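Glutathione S-transferase family protein (Populus trichocarpa, PDB 5F06) probably catalyses the conjugation of glutathione to electrophilic compounds with release of a halide, as a Phi-class glutathione transferase of the detoxification system. Local coordinates at residues Val1-Ala7 with Ile53-Asp59; His21-Leu25 with Phe77-Tyr82. All blocks are in the same frame, centred on the assembly; numbering follows the deposited sequence.

Contact 1 of 2, residues Val1-Ala7 with Ile53-Asp59; sequences VLKLYGA and IPALEED. With GSH (glutathione), chain C.
Tyr5 and Glu57 both set CG anti to their own carbonyl carbon (chi1 -64° and -79°), and the glutamate runs on extended, which brings its carboxylate across the far end of the phenol. Tyr5 OH donates to Glu57 OE1 at 2.6 Å, arriving from above the carboxylate plane, with ring and carboxylate planes 88° apart. Glu57 CB and CG lie along the same ring at CE1, while Ala55 O sits at the ring edge, in its plane. The ring has a further cation-pi partner in Lys47.

In the backbone, Lys3 with Glu57 and Tyr5 with Ala55 form hydrogen-bonded antiparallel pairs; Tyr5 N to Ala55 O is 2.8 Å. This pairing of strands 2-6 and 55-58 lies at the middle of the four-stranded sheet of the thioredoxin-like N-terminal domain. On the sheet's other face Leu4 CD1 packs 3.8 Å from Pro54 CB, and Leu2 CD2 meets Leu56 CD2; helix 11-22 covers Leu4 there.

Pro54 follows a cis peptide bond, a hallmark of the thioredoxin fold, and the residue before it turns its backbone to glutathione: Ile53 N donates to O2 of the ligand at 3.0 Å, and ligand N2 returns a bond to Ile53 O. At the far end of the ladder a water accepts from Asp59 N and donates to Val1 O at 2.8 Å.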
loop_
_atom_site.group_PDB
_atom_site.type_symbol
_atom_site.label_atom_id
_atom_site.label_comp_id
_atom_site.label_asym_id
_atom_site.label_seq_id
_atom_site.Cartn_x
_atom_site.Cartn_y
_atom_site.Cartn_z
ATOM N N VAL A 1 -24.873 5.453 -10.056
ATOM C CA VAL A 1 -24.029 6.638 -9.931
ATOM C C VAL A 1 -22.846 6.362 -9.012
ATOM O O VAL A 1 -22.992 5.716 -7.975
ATOM C CB VAL A 1 -24.819 7.851 -9.381
ATOM C CG1 VAL A 1 -23.918 9.088 -9.259
ATOM C CG2 VAL A 1 -26.014 8.156 -10.260
ATOM N N LEU A 2 -21.676 6.856 -9.400
ATOM C CA LEU A 2 -20.503 6.803 -8.544
ATOM C C LEU A 2 -20.620 7.892 -7.495
ATOM O O LEU A 2 -20.449 9.069 -7.805
ATOM C CB LEU A 2 -19.220 6.990 -9.350
ATOM C CG LEU A 2 -18.848 5.864 -10.309
ATOM C CD1 LEU A 2 -17.757 6.339 -11.252
ATOM C CD2 LEU A 2 -18.392 4.629 -9.543
ATOM N N LYS A 3 -20.927 7.494 -6.265
ATOM C CA LYS A 3 -21.097 8.442 -5.175
ATOM C C LYS A 3 -19.903 8.398 -4.234
ATOM O O LYS A 3 -19.671 7.401 -3.547
ATOM C CB LYS A 3 -22.389 8.152 -4.418
ATOM C CG LYS A 3 -23.633 8.314 -5.284
ATOM C CD LYS A 3 -24.879 7.738 -4.630
ATOM C CE LYS A 3 -25.085 8.290 -3.236
ATOM N NZ LYS A 3 -25.154 9.774 -3.216
ATOM N N LEU A 4 -19.152 9.494 -4.221
ATOM C CA LEU A 4 -17.935 9.616 -3.431
ATOM C C LEU A 4 -18.204 10.438 -2.184
ATOM O O LEU A 4 -18.610 11.593 -2.276
ATOM C CB LEU A 4 -16.831 10.261 -4.265
ATOM C CG LEU A 4 -15.450 10.435 -3.629
ATOM C CD1 LEU A 4 -14.852 9.084 -3.287
ATOM C CD2 LEU A 4 -14.533 11.213 -4.566
ATOM N N TYR A 5 -17.987 9.828 -1.021
ATOM C CA TYR A 5 -18.200 10.497 0.255
ATOM C C TYR A 5 -16.886 11.038 0.807
ATOM O O TYR A 5 -15.974 10.279 1.123
ATOM C CB TYR A 5 -18.841 9.539 1.256
ATOM C CG TYR A 5 -20.217 9.087 0.839
ATOM C CD1 TYR A 5 -20.384 8.058 -0.082
ATOM C CD2 TYR A 5 -21.353 9.700 1.350
ATOM C CE1 TYR A 5 -21.647 7.647 -0.472
ATOM C CE2 TYR A 5 -22.619 9.296 0.964
ATOM C CZ TYR A 5 -22.760 8.273 0.051
ATOM O OH TYR A 5 -24.019 7.871 -0.329
ATOM N N GLY A 6 -16.789 12.354 0.923
ATOM C CA GLY A 6 -15.566 12.965 1.409
ATOM C C GLY A 6 -15.631 14.477 1.422
ATOM O O GLY A 6 -16.693 15.057 1.637
ATOM N N ALA A 7 -14.489 15.114 1.189
ATOM C CA ALA A 7 -14.412 16.571 1.173
ATOM C C ALA A 7 -13.361 17.029 0.165
ATOM O O ALA A 7 -12.283 16.442 0.097
ATOM C CB ALA A 7 -14.087 17.095 2.556
ATOM N N ILE A 53 -12.318 9.255 5.627
ATOM C CA ILE A 53 -12.767 9.495 4.266
ATOM C C ILE A 53 -11.608 9.229 3.309
ATOM O O ILE A 53 -10.450 9.399 3.681
ATOM C CB ILE A 53 -13.306 10.940 4.088
ATOM C CG1 ILE A 53 -12.262 11.986 4.505
ATOM C CG2 ILE A 53 -14.587 11.114 4.890
ATOM C CD1 ILE A 53 -12.651 13.421 4.127
ATOM N N PRO A 54 -11.911 8.836 2.062
ATOM C CA PRO A 54 -13.243 8.747 1.468
ATOM C C PRO A 54 -13.851 7.352 1.498
ATOM O O PRO A 54 -13.182 6.380 1.842
ATOM C CB PRO A 54 -12.986 9.171 0.025
ATOM C CG PRO A 54 -11.657 8.573 -0.265
ATOM C CD PRO A 54 -10.868 8.654 1.036
ATOM N N ALA A 55 -15.127 7.288 1.142
ATOM C CA ALA A 55 -15.788 6.039 0.817
ATOM C C ALA A 55 -16.488 6.201 -0.524
ATOM O O ALA A 55 -16.766 7.324 -0.956
ATOM C CB ALA A 55 -16.778 5.651 1.893
ATOM N N LEU A 56 -16.765 5.078 -1.176
ATOM C CA LEU A 56 -17.482 5.069 -2.443
ATOM C C LEU A 56 -18.684 4.138 -2.369
ATOM O O LEU A 56 -18.550 2.986 -1.965
ATOM C CB LEU A 56 -16.565 4.629 -3.586
ATOM C CG LEU A 56 -17.182 4.653 -4.989
ATOM C CD1 LEU A 56 -17.207 6.062 -5.540
ATOM C CD2 LEU A 56 -16.429 3.736 -5.930
ATOM N N GLU A 57 -19.853 4.650 -2.741
ATOM C CA GLU A 57 -21.027 3.813 -2.969
ATOM C C GLU A 57 -21.329 3.794 -4.459
ATOM O O GLU A 57 -21.533 4.839 -5.078
ATOM C CB GLU A 57 -22.251 4.315 -2.185
ATOM C CG GLU A 57 -22.252 3.944 -0.702
ATOM C CD GLU A 57 -23.529 4.368 0.011
ATOM O OE1 GLU A 57 -24.192 5.312 -0.477
ATOM O OE2 GLU A 57 -23.874 3.754 1.052
ATOM N N GLU A 58 -21.327 2.595 -5.030
ATOM C CA GLU A 58 -21.740 2.392 -6.410
ATOM C C GLU A 58 -22.804 1.312 -6.418
ATOM O O GLU A 58 -22.490 0.121 -6.372
ATOM C CB GLU A 58 -20.556 1.993 -7.287
ATOM C CG GLU A 58 -20.896 1.892 -8.763
ATOM C CD GLU A 58 -19.909 1.043 -9.535
ATOM O OE1 GLU A 58 -19.480 -0.004 -9.010
ATOM O OE2 GLU A 58 -19.563 1.419 -10.678
ATOM N N ASP A 59 -24.063 1.741 -6.461
ATOM C CA ASP A 59 -25.195 0.842 -6.298
ATOM C C ASP A 59 -25.036 0.043 -4.998
ATOM O O ASP A 59 -24.953 0.635 -3.922
ATOM C CB ASP A 59 -25.324 -0.066 -7.521
ATOM C CG ASP A 59 -25.454 0.722 -8.813
ATOM O OD1 ASP A 59 -26.281 1.662 -8.860
ATOM O OD2 ASP A 59 -24.720 0.417 -9.773
HETATM N N1 GSH C . -5.421 5.007 3.977
HETATM C CA1 GSH C . -6.553 5.875 3.939
HETATM C C1 GSH C . -6.890 6.208 2.501
HETATM O O11 GSH C . -5.970 6.351 1.656
HETATM O O12 GSH C . -8.088 6.348 2.151
HETATM C CB1 GSH C . -6.261 7.143 4.717
HETATM C CG1 GSH C . -7.557 7.920 4.894
HETATM C CD1 GSH C . -7.330 9.245 5.611
HETATM O OE1 GSH C . -6.243 9.514 6.101
HETATM N N2 GSH C . -8.419 10.172 5.686
HETATM C CA2 GSH C . -8.288 11.438 6.338
HETATM C C2 GSH C . -9.386 11.579 7.388
HETATM O O2 GSH C . -10.451 11.017 7.232
HETATM C CB2 GSH C . -8.482 12.546 5.326
HETATM S SG2 GSH C . -7.082 12.680 4.236
HETATM N N3 GSH C . -9.169 12.385 8.562
HETATM C CA3 GSH C . -10.222 12.528 9.551
HETATM C C3 GSH C . -9.845 11.835 10.857
HETATM O O31 GSH C . -10.386 12.199 11.938
HETATM O O32 GSH C . -8.998 10.904 10.861
HETATM O O HOH W 1 -24.502 4.649 -5.902
HETATM O O HOH W 2 -26.487 4.859 -7.775
#

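Contact 2 of 2, residues His21-Leu25 with Phe77-Tyr82; sequences HEKNL and FKGTGY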
loop_
_atom_site.group_PDB
_atom_site.type_symbol
_atom_site.label_atom_id
_atom_site.label_comp_id
_atom_site.label_asym_id
_atom_site.label_seq_id
_atom_site.Cartn_x
_atom_site.Cartn_y
_atom_site.Cartn_z
ATOM N N HIS A 21 -11.579 12.375 -12.825
ATOM C CA HIS A 21 -11.475 13.322 -13.937
ATOM C C HIS A 21 -10.598 12.796 -15.065
ATOM O O HIS A 21 -10.908 13.009 -16.242
ATOM C CB HIS A 21 -10.934 14.670 -13.452
ATOM C CG HIS A 21 -11.878 15.409 -12.559
ATOM N ND1 HIS A 21 -13.207 15.596 -12.879
ATOM C CD2 HIS A 21 -11.689 16.014 -11.364
ATOM C CE1 HIS A 21 -13.795 16.282 -11.916
ATOM N NE2 HIS A 21 -12.896 16.549 -10.984
ATOM N N GLU A 22 -9.497 12.133 -14.717
ATOM C CA GLU A 22 -8.647 11.503 -15.723
ATOM C C GLU A 22 -9.471 10.548 -16.579
ATOM O O GLU A 22 -9.244 10.427 -17.783
ATOM C CB GLU A 22 -7.485 10.751 -15.069
ATOM C CG GLU A 22 -6.423 11.642 -14.440
ATOM C CD GLU A 22 -5.534 12.336 -15.463
ATOM O OE1 GLU A 22 -5.684 12.080 -16.674
ATOM O OE2 GLU A 22 -4.676 13.139 -15.045
ATOM N N LYS A 23 -10.436 9.880 -15.953
ATOM C CA LYS A 23 -11.246 8.878 -16.638
ATOM C C LYS A 23 -12.493 9.490 -17.286
ATOM O O LYS A 23 -13.291 8.778 -17.898
ATOM C CB LYS A 23 -11.650 7.772 -15.657
ATOM C CG LYS A 23 -10.464 7.021 -15.032
ATOM C CD LYS A 23 -9.603 6.312 -16.064
ATOM C CE LYS A 23 -10.340 5.164 -16.744
ATOM N NZ LYS A 23 -9.530 4.540 -17.824
ATOM N N ASN A 24 -12.643 10.808 -17.163
ATOM C CA ASN A 24 -13.796 11.523 -17.719
ATOM C C ASN A 24 -15.128 10.977 -17.209
ATOM O O ASN A 24 -16.080 10.850 -17.976
ATOM C CB ASN A 24 -13.791 11.459 -19.250
ATOM C CG ASN A 24 -12.574 12.120 -19.864
ATOM O OD1 ASN A 24 -11.965 13.010 -19.268
ATOM N ND2 ASN A 24 -12.226 11.702 -21.077
ATOM N N LEU A 25 -15.199 10.666 -15.920
ATOM C CA LEU A 25 -16.390 10.036 -15.352
ATOM C C LEU A 25 -17.339 11.023 -14.682
ATOM O O LEU A 25 -16.910 12.002 -14.060
ATOM C CB LEU A 25 -15.983 8.967 -14.339
ATOM C CG LEU A 25 -15.278 7.736 -14.911
ATOM C CD1 LEU A 25 -14.755 6.863 -13.788
ATOM C CD2 LEU A 25 -16.214 6.943 -15.814
ATOM N N PHE A 77 -13.214 1.035 -15.823
ATOM C CA PHE A 77 -13.458 1.889 -16.982
ATOM C C PHE A 77 -12.254 1.909 -17.920
ATOM O O PHE A 77 -11.858 2.951 -18.434
ATOM C CB PHE A 77 -13.831 3.289 -16.510
ATOM C CG PHE A 77 -15.077 3.306 -15.682
ATOM C CD1 PHE A 77 -16.318 3.198 -16.285
ATOM C CD2 PHE A 77 -15.011 3.380 -14.303
ATOM C CE1 PHE A 77 -17.472 3.194 -15.532
ATOM C CE2 PHE A 77 -16.166 3.377 -13.542
ATOM C CZ PHE A 77 -17.398 3.283 -14.158
ATOM N N LYS A 78 -11.697 0.724 -18.145
ATOM C CA LYS A 78 -10.635 0.524 -19.130
ATOM C C LYS A 78 -11.100 0.908 -20.535
ATOM O O LYS A 78 -12.163 0.489 -20.982
ATOM C CB LYS A 78 -10.157 -0.934 -19.107
ATOM C CG LYS A 78 -11.264 -1.986 -19.148
ATOM C CD LYS A 78 -10.739 -3.364 -18.728
ATOM C CE LYS A 78 -9.941 -4.034 -19.832
ATOM N NZ LYS A 78 -9.499 -5.410 -19.447
ATOM N N GLY A 79 -10.294 1.711 -21.224
ATOM C CA GLY A 79 -10.600 2.125 -22.583
ATOM C C GLY A 79 -11.361 3.439 -22.659
ATOM O O GLY A 79 -11.627 3.949 -23.748
ATOM N N THR A 80 -11.710 3.982 -21.499
ATOM C CA THR A 80 -12.393 5.269 -21.415
ATOM C C THR A 80 -11.511 6.272 -20.679
ATOM O O THR A 80 -10.964 5.976 -19.622
ATOM C CB THR A 80 -13.758 5.125 -20.713
ATOM O OG1 THR A 80 -14.630 4.363 -21.558
ATOM C CG2 THR A 80 -14.394 6.489 -20.432
ATOM N N GLY A 81 -11.368 7.459 -21.255
ATOM C CA GLY A 81 -10.517 8.478 -20.681
ATOM C C GLY A 81 -9.066 8.040 -20.734
ATOM O O GLY A 81 -8.666 7.293 -21.629
ATOM N N TYR A 82 -8.269 8.496 -19.775
ATOM C CA TYR A 82 -6.844 8.207 -19.814
ATOM C C TYR A 82 -6.516 6.780 -19.371
ATOM O O TYR A 82 -7.150 6.224 -18.479
ATOM C CB TYR A 82 -6.058 9.194 -18.948
ATOM C CG TYR A 82 -4.578 8.989 -19.122
ATOM C CD1 TYR A 82 -3.901 9.573 -20.182
ATOM C CD2 TYR A 82 -3.867 8.172 -18.255
ATOM C CE1 TYR A 82 -2.549 9.367 -20.361
ATOM C CE2 TYR A 82 -2.519 7.960 -18.428
ATOM C CZ TYR A 82 -1.863 8.557 -19.482
ATOM O OH TYR A 82 -0.515 8.346 -19.656
#
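Three backbone carbonyls grip the ammonium of Lys23: NZ donates to Thr80 O at 2.7 Å, to Phe77 O at 2.9 Å and to Tyr82 O at 3.0 Å. The chain bends at chi2 and chi3 (-61° and -67°), curling the amine into the concave side of the loop. Phe77 O is shared, since Thr80 N closes a type II beta turn on it from the opposite face of the carbonyl plane. With an alanine here, the carbonyls of Thr80 and Tyr82 would probably lose this donor, and the loop would be less firmly tied to the helix end.

A second tie is Tyr82 N to Glu22 O, 2.9 Å and nearly straight at 167°. Gly81 CA rests on that same carbonyl, where a side chain would run into the backbone at Glu22 O and Lys23 C. Leu25 CD2 stands over the centre of the Phe77 ring in a CH-pi contact, 3.8 Å from its centroid, and CD1 meets CD2 of the ring.

A Schellman motif ends helix 11-22 at Asn24, and the loop leaving helix 66-76 wraps around that terminus. Ile73 of helix 66-76 touches Lys23 and Leu25, Leu2 of strand 2-6 packs against Leu25 and Phe77, and Arg201, next to helix 202-210, pairs with Glu22.

Overall arrangement
Contact 1 and contact 2 are two pairings of parts distant in the chain. Their centres lie about 17 Å apart, yet they touch: Leu2 CD1 of strand 2-6 packs 4.0 Å from Leu25 CD1 and near the Phe77 ring. Their segments alternate along the chain, 1-7, 21-25, 53-59, 77-82, so the two pairings interlock. Contact 1 joins strands at the middle of the sheet and reaches glutathione at one end; contact 2 fastens the end of helix 11-22 to the loop after helix 66-76, away from the annotated sites. That loop leads on to helix 90-120, so contact 2 lies beside the passage to the helical C-terminal domain.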